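Local structure of tRNA (cytidine-2'-O-)-methyltransferase TrmJ (Sulfolobus acidocaldarius, 4CNG) at residues 49-60 and 77-87. The protein catalyses the transfer of a methyl group from S-adenosyl-L-methionine to the 2'-hydroxyl of cytidine 32 in tRNA, working as a homodimer. The protein carries 1 engineered substitution. Residues are numbered along the deposited sequence; the frame is centred on the assembly and turned at random.
Engineered in segment 49-60: Ala-58 (natural residue Cys).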
ATOM      1  N   ASP A  49     -14.075  -9.618   3.548  1.00 13.38           N
ATOM      2  CA  ASP A  49     -15.031 -10.707   3.666  1.00 14.20           C
ATOM      3  C   ASP A  49     -14.874 -11.801   2.587  1.00 14.41           C
ATOM      4  O   ASP A  49     -15.039 -12.971   2.879  1.00 16.35           O
ATOM      5  CB  ASP A  49     -16.439 -10.135   3.621  1.00 16.21           C
ATOM      6  CG  ASP A  49     -16.665  -9.108   4.718  1.00 19.24           C
ATOM      7  OD1 ASP A  49     -16.787  -9.537   5.872  1.00 23.99           O
ATOM      8  OD2 ASP A  49     -16.691  -7.886   4.430  1.00 23.83           O
ATOM      9  N   GLU A  50     -14.632 -11.409   1.347  1.00 12.97           N
ATOM     10  CA  GLU A  50     -14.566 -12.324   0.192  1.00 13.01           C
ATOM     11  C   GLU A  50     -13.414 -11.869  -0.684  1.00 11.83           C
ATOM     12  O   GLU A  50     -13.145 -10.676  -0.796  1.00 12.54           O
ATOM     13  CB  GLU A  50     -15.881 -12.245  -0.593  1.00 14.44           C
ATOM     14  CG  GLU A  50     -17.079 -12.741   0.181  1.00 17.96           C
ATOM     15  CD  GLU A  50     -18.379 -12.706  -0.601  1.00 20.58           C
ATOM     16  OE1 GLU A  50     -18.441 -12.117  -1.695  1.00 21.62           O
ATOM     17  OE2 GLU A  50     -19.390 -13.195  -0.050  1.00 31.54           O
ATOM     18  N   PHE A  51     -12.729 -12.836  -1.285  1.00 11.81           N
ATOM     19  CA  PHE A  51     -11.509 -12.602  -2.028  1.00 11.23           C
ATOM     20  C   PHE A  51     -11.551 -13.490  -3.267  1.00 10.65           C
ATOM     21  O   PHE A  51     -11.428 -14.704  -3.157  1.00 12.19           O
ATOM     22  CB  PHE A  51     -10.297 -12.926  -1.117  1.00 12.57           C
ATOM     23  CG  PHE A  51      -8.948 -12.842  -1.775  1.00 11.50           C
ATOM     24  CD1 PHE A  51      -8.646 -11.925  -2.745  1.00 12.08           C
ATOM     25  CD2 PHE A  51      -7.947 -13.659  -1.313  1.00 12.45           C
ATOM     26  CE1 PHE A  51      -7.375 -11.840  -3.263  1.00 13.09           C
ATOM     27  CE2 PHE A  51      -6.659 -13.592  -1.825  1.00 13.06           C
ATOM     28  CZ  PHE A  51      -6.384 -12.696  -2.835  1.00 13.15           C
ATOM     29  N   TYR A  52     -11.686 -12.834  -4.420  1.00 10.36           N
ATOM     30  CA  TYR A  52     -11.755 -13.497  -5.723  1.00 10.58           C
ATOM     31  C   TYR A  52     -10.590 -13.079  -6.584  1.00 11.17           C
ATOM     32  O   TYR A  52     -10.242 -11.899  -6.645  1.00 11.95           O
ATOM     33  CB  TYR A  52     -13.073 -13.119  -6.459  1.00 11.34           C
ATOM     34  CG  TYR A  52     -14.279 -13.862  -6.032  1.00 13.22           C
ATOM     35  CD1 TYR A  52     -14.820 -13.720  -4.786  1.00 16.00           C
ATOM     36  CD2 TYR A  52     -14.957 -14.651  -6.933  1.00 18.99           C
ATOM     37  CE1 TYR A  52     -15.955 -14.385  -4.396  1.00 19.99           C
ATOM     38  CE2 TYR A  52     -16.109 -15.330  -6.575  1.00 20.20           C
ATOM     39  CZ  TYR A  52     -16.638 -15.147  -5.310  1.00 22.10           C
ATOM     40  OH  TYR A  52     -17.781 -15.815  -4.929  1.00 33.00           O
ATOM     41  N   VAL A  53     -10.053 -14.035  -7.327  0.50 10.86           N
ATOM     42  CA  VAL A  53      -8.995 -13.783  -8.259  0.50 10.50           C
ATOM     43  C   VAL A  53      -9.417 -14.394  -9.597  0.50 10.51           C
ATOM     44  O   VAL A  53      -9.778 -15.563  -9.661  0.50 12.39           O
ATOM     45  CB  VAL A  53      -7.674 -14.360  -7.741  0.50 10.83           C
ATOM     46  CG1 VAL A  53      -6.576 -14.136  -8.741  0.50 11.04           C
ATOM     47  CG2 VAL A  53      -7.273 -13.654  -6.457  0.50 13.63           C
ATOM     48  N   VAL A  54      -9.418 -13.571 -10.630  1.00  9.94           N
ATOM     49  CA  VAL A  54      -9.833 -13.972 -11.960  1.00 10.51           C
ATOM     50  C   VAL A  54      -8.597 -14.435 -12.734  1.00 10.95           C
ATOM     51  O   VAL A  54      -7.653 -13.680 -12.936  1.00 11.13           O
ATOM     52  CB  VAL A  54     -10.486 -12.799 -12.674  1.00 10.80           C
ATOM     53  CG1 VAL A  54     -10.916 -13.232 -14.063  1.00 13.40           C
ATOM     54  CG2 VAL A  54     -11.675 -12.243 -11.917  1.00 13.47           C
ATOM     55  N   ASN A  55      -8.612 -15.692 -13.197  1.00 11.59           N
ATOM     56  CA  ASN A  55      -7.602 -16.234 -14.106  1.00 12.74           C
ATOM     57  C   ASN A  55      -6.167 -15.799 -13.705  1.00 11.83           C
ATOM     58  O   ASN A  55      -5.475 -15.145 -14.461  1.00 12.22           O
ATOM     59  CB  ASN A  55      -7.905 -15.808 -15.545  1.00 13.73           C
ATOM     60  CG  ASN A  55      -6.998 -16.463 -16.549  1.00 14.48           C
ATOM     61  OD1 ASN A  55      -6.520 -17.582 -16.316  1.00 17.70           O
ATOM     62  ND2 ASN A  55      -6.702 -15.764 -17.638  1.00 16.07           N
ATOM     63  N   PRO A  56      -5.711 -16.171 -12.504  1.00 13.48           N
ATOM     64  CA  PRO A  56      -4.396 -15.739 -12.048  1.00 12.60           C
ATOM     65  C   PRO A  56      -3.295 -16.278 -12.959  1.00 12.51           C
ATOM     66  O   PRO A  56      -3.313 -17.439 -13.338  1.00 14.32           O
ATOM     67  CB  PRO A  56      -4.311 -16.317 -10.644  1.00 15.19           C
ATOM     68  CG  PRO A  56      -5.233 -17.485 -10.636  1.00 15.39           C
ATOM     69  CD  PRO A  56      -6.367 -17.040 -11.518  1.00 15.44           C
ATOM     70  N   LYS A  57      -2.338 -15.439 -13.264  1.00 13.25           N
ATOM     71  CA  LYS A  57      -1.125 -15.817 -13.997  1.00 14.09           C
ATOM     72  C   LYS A  57       0.043 -16.143 -13.041  1.00 14.70           C
ATOM     73  O   LYS A  57       0.815 -17.034 -13.312  1.00 16.88           O
ATOM     74  CB  LYS A  57      -0.734 -14.776 -15.024  1.00 16.32           C
ATOM     75  CG  LYS A  57      -1.894 -14.283 -15.899  1.00 24.93           C
ATOM     76  CD  LYS A  57      -2.667 -15.394 -16.529  1.00 30.29           C
ATOM     77  CE  LYS A  57      -3.764 -14.864 -17.431  1.00 77.71           C
ATOM     78  NZ  LYS A  57      -3.256 -13.586 -17.908  1.00100.85           N
ATOM     79  N   ALA A  58       0.069 -15.474 -11.898  1.00 15.45           N
ATOM     80  CA  ALA A  58       1.057 -15.713 -10.857  1.00 15.41           C
ATOM     81  C   ALA A  58       1.003 -17.163 -10.411  1.00 15.66           C
ATOM     82  O   ALA A  58      -0.084 -17.681 -10.200  1.00 16.93           O
ATOM     83  CB  ALA A  58       0.764 -14.790  -9.674  1.00 17.53           C
ATOM     84  N   ASP A  59       2.159 -17.714 -10.045  1.00 15.80           N
ATOM     85  CA  ASP A  59       2.287 -19.055  -9.440  1.00 15.32           C
ATOM     86  C   ASP A  59       1.801 -18.989  -7.992  1.00 15.28           C
ATOM     87  O   ASP A  59       2.402 -18.337  -7.142  1.00 16.91           O
ATOM     88  CB  ASP A  59       3.778 -19.464  -9.502  1.00 16.85           C
ATOM     89  CG  ASP A  59       4.091 -20.801  -8.860  1.00 18.29           C
ATOM     90  OD1 ASP A  59       3.258 -21.379  -8.131  1.00 18.67           O
ATOM     91  OD2 ASP A  59       5.252 -21.249  -9.029  1.00 21.13           O
ATOM     92  N   ILE A  60       0.680 -19.630  -7.692  1.00 15.10           N
ATOM     93  CA  ILE A  60       0.055 -19.538  -6.383  1.00 16.47           C
ATOM     94  C   ILE A  60       0.927 -20.130  -5.268  1.00 18.90           C
ATOM     95  O   ILE A  60       0.894 -19.649  -4.127  1.00 18.13           O
ATOM     96  CB  ILE A  60      -1.335 -20.169  -6.408  1.00 18.26           C
ATOM     97  CG1 ILE A  60      -2.238 -19.305  -7.275  1.00 18.59           C
ATOM     98  CG2 ILE A  60      -1.928 -20.298  -5.028  1.00 23.54           C
ATOM     99  CD1 ILE A  60      -3.493 -19.986  -7.691  1.00 21.72           C
ATOM    100  N   MET A  77      -9.501 -19.601   1.546  1.00 18.14           N
ATOM    101  CA  MET A  77     -10.496 -18.542   1.394  1.00 15.65           C
ATOM    102  C   MET A  77     -10.643 -18.035  -0.051  1.00 14.68           C
ATOM    103  O   MET A  77     -11.756 -17.790  -0.523  1.00 15.85           O
ATOM    104  CB  MET A  77     -10.144 -17.387   2.309  1.00 19.00           C
ATOM    105  CG  MET A  77     -11.090 -16.219   2.202  1.00 21.47           C
ATOM    106  SD  MET A  77     -10.496 -14.750   3.013  1.00 26.15           S
ATOM    107  CE  MET A  77     -11.802 -13.626   2.611  1.00 22.25           C
ATOM    108  N   MET A  78      -9.518 -17.855  -0.719  1.00 13.47           N
ATOM    109  CA  MET A  78      -9.473 -17.293  -2.050  1.00 12.46           C
ATOM    110  C   MET A  78     -10.275 -18.126  -3.017  1.00 12.73           C
ATOM    111  O   MET A  78     -10.138 -19.341  -3.044  1.00 14.49           O
ATOM    112  CB  MET A  78      -8.014 -17.231  -2.506  1.00 13.59           C
ATOM    113  CG  MET A  78      -7.802 -16.516  -3.819  1.00 14.95           C
ATOM    114  SD  MET A  78      -6.073 -16.489  -4.274  1.00 17.49           S
ATOM    115  CE  MET A  78      -5.863 -18.200  -4.771  1.00 20.01           C
ATOM    116  N   LYS A  79     -11.120 -17.467  -3.786  1.00 11.89           N
ATOM    117  CA  LYS A  79     -11.889 -18.127  -4.841  1.00 12.01           C
ATOM    118  C   LYS A  79     -11.303 -17.741  -6.183  1.00 12.25           C
ATOM    119  O   LYS A  79     -11.080 -16.580  -6.458  1.00 16.78           O
ATOM    120  CB  LYS A  79     -13.354 -17.692  -4.759  1.00 14.63           C
ATOM    121  CG  LYS A  79     -14.090 -18.195  -3.526  1.00 25.68           C
ATOM    122  CD  LYS A  79     -15.384 -17.442  -3.263  1.00 45.19           C
ATOM    123  CE  LYS A  79     -16.022 -17.866  -1.941  1.00 61.46           C
ATOM    124  NZ  LYS A  79     -16.919 -16.824  -1.362  1.00 89.06           N
ATOM    125  N   ILE A  80     -11.029 -18.725  -7.027  1.00 12.29           N
ATOM    126  CA  ILE A  80     -10.575 -18.506  -8.373  1.00 11.70           C
ATOM    127  C   ILE A  80     -11.768 -18.631  -9.321  1.00 11.86           C
ATOM    128  O   ILE A  80     -12.585 -19.540  -9.181  1.00 12.58           O
ATOM    129  CB  ILE A  80      -9.494 -19.522  -8.741  1.00 11.87           C
ATOM    130  CG1 ILE A  80      -8.291 -19.281  -7.830  1.00 14.24           C
ATOM    131  CG2 ILE A  80      -9.095 -19.402 -10.212  1.00 13.82           C
ATOM    132  CD1 ILE A  80      -7.194 -20.320  -7.995  1.00 15.37           C
ATOM    133  N   THR A  81     -11.876 -17.722 -10.285  0.50 11.69           N
ATOM    134  CA  THR A  81     -12.822 -17.853 -11.404  0.50 11.83           C
ATOM    135  C   THR A  81     -12.084 -17.663 -12.692  0.50 12.13           C
ATOM    136  O   THR A  81     -11.084 -16.986 -12.727  0.50 13.91           O
ATOM    137  CB  THR A  81     -13.966 -16.803 -11.356  0.50 17.05           C
ATOM    138  OG1 THR A  81     -13.453 -15.465 -11.529  0.50 17.23           O
ATOM    139  CG2 THR A  81     -14.749 -16.906 -10.085  0.50 20.89           C
ATOM    140  N   ASN A  82     -12.639 -18.179 -13.787  1.00 12.66           N
ATOM    141  CA  ASN A  82     -12.062 -17.954 -15.090  1.00 13.98           C
ATOM    142  C   ASN A  82     -12.417 -16.638 -15.720  1.00 17.41           C
ATOM    143  O   ASN A  82     -11.642 -16.108 -16.553  1.00 22.42           O
ATOM    144  CB  ASN A  82     -12.344 -19.078 -16.040  1.00 16.54           C
ATOM    145  CG  ASN A  82     -11.429 -19.032 -17.270  1.00 19.76           C
ATOM    146  OD1 ASN A  82     -11.906 -19.155 -18.377  1.00 24.48           O
ATOM    147  ND2 ASN A  82     -10.134 -18.764 -17.078  1.00 17.18           N
ATOM    148  N   ASN A  83     -13.545 -16.075 -15.322  1.00 16.61           N
ATOM    149  CA  ASN A  83     -14.062 -14.907 -16.032  1.00 21.31           C
ATOM    150  C   ASN A  83     -14.429 -13.805 -15.083  1.00 17.55           C
ATOM    151  O   ASN A  83     -14.848 -14.020 -13.935  1.00 21.34           O
ATOM    152  CB  ASN A  83     -15.304 -15.237 -16.855  1.00 31.44           C
ATOM    153  CG  ASN A  83     -16.463 -15.669 -15.987  1.00 71.78           C
ATOM    154  OD1 ASN A  83     -17.444 -14.813 -15.691  1.00105.46           O
ATOM    155  ND2 ASN A  83     -16.411 -16.958 -15.558  1.00 69.28           N
ATOM    156  N   PHE A  84     -14.226 -12.609 -15.579  1.00 15.87           N
ATOM    157  CA  PHE A  84     -14.575 -11.419 -14.845  1.00 14.82           C
ATOM    158  C   PHE A  84     -16.017 -11.401 -14.329  1.00 14.08           C
ATOM    159  O   PHE A  84     -16.322 -11.072 -13.184  1.00 15.01           O
ATOM    160  CB  PHE A  84     -14.301 -10.233 -15.752  1.00 15.55           C
ATOM    161  CG  PHE A  84     -14.561  -8.923 -15.121  1.00 14.41           C
ATOM    162  CD1 PHE A  84     -13.637  -8.369 -14.264  1.00 18.68           C
ATOM    163  CD2 PHE A  84     -15.610  -8.167 -15.509  1.00 15.15           C
ATOM    164  CE1 PHE A  84     -13.785  -7.095 -13.804  1.00 20.35           C
ATOM    165  CE2 PHE A  84     -15.813  -6.920 -14.976  1.00 17.52           C
ATOM    166  CZ  PHE A  84     -14.902  -6.384 -14.115  1.00 16.85           C
ATOM    167  N   ASP A  85     -16.935 -11.742 -15.212  1.00 15.11           N
ATOM    168  CA  ASP A  85     -18.344 -11.683 -14.879  1.00 15.33           C
ATOM    169  C   ASP A  85     -18.660 -12.534 -13.666  1.00 17.25           C
ATOM    170  O   ASP A  85     -19.537 -12.186 -12.891  1.00 19.42           O
ATOM    171  CB  ASP A  85     -19.224 -12.154 -16.034  1.00 18.08           C
ATOM    172  CG  ASP A  85     -19.148 -11.277 -17.277  1.00 21.86           C
ATOM    173  OD1 ASP A  85     -18.875 -10.087 -17.188  1.00 23.14           O
ATOM    174  OD2 ASP A  85     -19.639 -11.738 -18.342  1.00 35.95           O
ATOM    175  N   ASP A  86     -18.040 -13.701 -13.550  1.00 18.24           N
ATOM    176  CA  ASP A  86     -18.349 -14.594 -12.421  1.00 21.96           C
ATOM    177  C   ASP A  86     -17.871 -14.095 -11.044  1.00 24.53           C
ATOM    178  O   ASP A  86     -18.359 -14.521  -9.998  1.00178.26           O
ATOM    179  CB  ASP A  86     -17.799 -15.999 -12.697  1.00 23.88           C
ATOM    180  CG  ASP A  86     -18.671 -16.811 -13.695  1.00 66.82           C
ATOM    181  OD1 ASP A  86     -19.586 -16.206 -14.354  1.00121.98           O
ATOM    182  OD2 ASP A  86     -18.394 -18.068 -13.852  1.00148.46           O
ATOM    183  N   ALA A  87     -16.898 -13.194 -11.091  1.00 13.89           N
ATOM    184  CA  ALA A  87     -16.335 -12.601  -9.887  1.00 13.82           C
ATOM    185  C   ALA A  87     -17.134 -11.428  -9.338  1.00 13.34           C
ATOM    186  O   ALA A  87     -16.949 -11.058  -8.170  1.00 16.24           O
ATOM    187  CB  ALA A  87     -14.892 -12.202 -10.137  1.00 13.18           C
TER
HETATM  188  O   HOH W   1     -13.471 -15.521  -0.490  1.00 18.40           O
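The ring of Tyr-52 lies between Lys-79 and the end of segment 77-87. Over one face sits the Lys-79 chain, with CB 3.9 Å from the ring centroid and almost on its normal, a CH-pi contact; farther along, Lys-79 CD passes 3.3 Å from Tyr-52 CZ. A long aliphatic chain suits this place because its methylenes cover the ring as it runs on past it; Lys-79 NZ stays 4.6 Å from Glu-50 OE2, near but not salt-bridged, and Glu-50 has its salt bridges with Arg-24 and Lys-125. The opposite face has Ala-87 O offset toward the rim, and Thr-81 CG2, in the conformer given, meets the edge near the ring plane. On the other side of the sheet Phe-51 takes Met-78 CG over a ring face, 3.7 Å from Phe-51 CE2, with the sulfur oblique to the ring in a Met-aromatic contact. The flexible thioether bends at its last torsion (chi3 74°), turning Met-78 CE toward Ile-60 CD1, 4.2 Å away and tip to tip.

These are two neighbouring strands of the parallel sheet of the SPOUT methyltransferase domain. Strand 79-81 is outermost within the chain, and helices 60-64 and 71-77 make the connection from strand 50-54. Backbone bonds alternate between the strands: Lys-79 N to Phe-51 O, Val-53 N to Lys-79 O (2.9 Å), Thr-81 N to Val-53 O, and Asn-55 N to Thr-81 O. At the N-terminal end of the pairing, before Lys-79, a water accepts from Phe-51 N and donates to Met-77 O.

Beta-branched Val-54 fills two contacts, CG2 lying 3.7 Å from Ala-87 CB and CG1 against the start of the weakly bonded helix 84-87. In the conformer given, Thr-81 OG1 donates to Asn-83 O, 3.1 Å away.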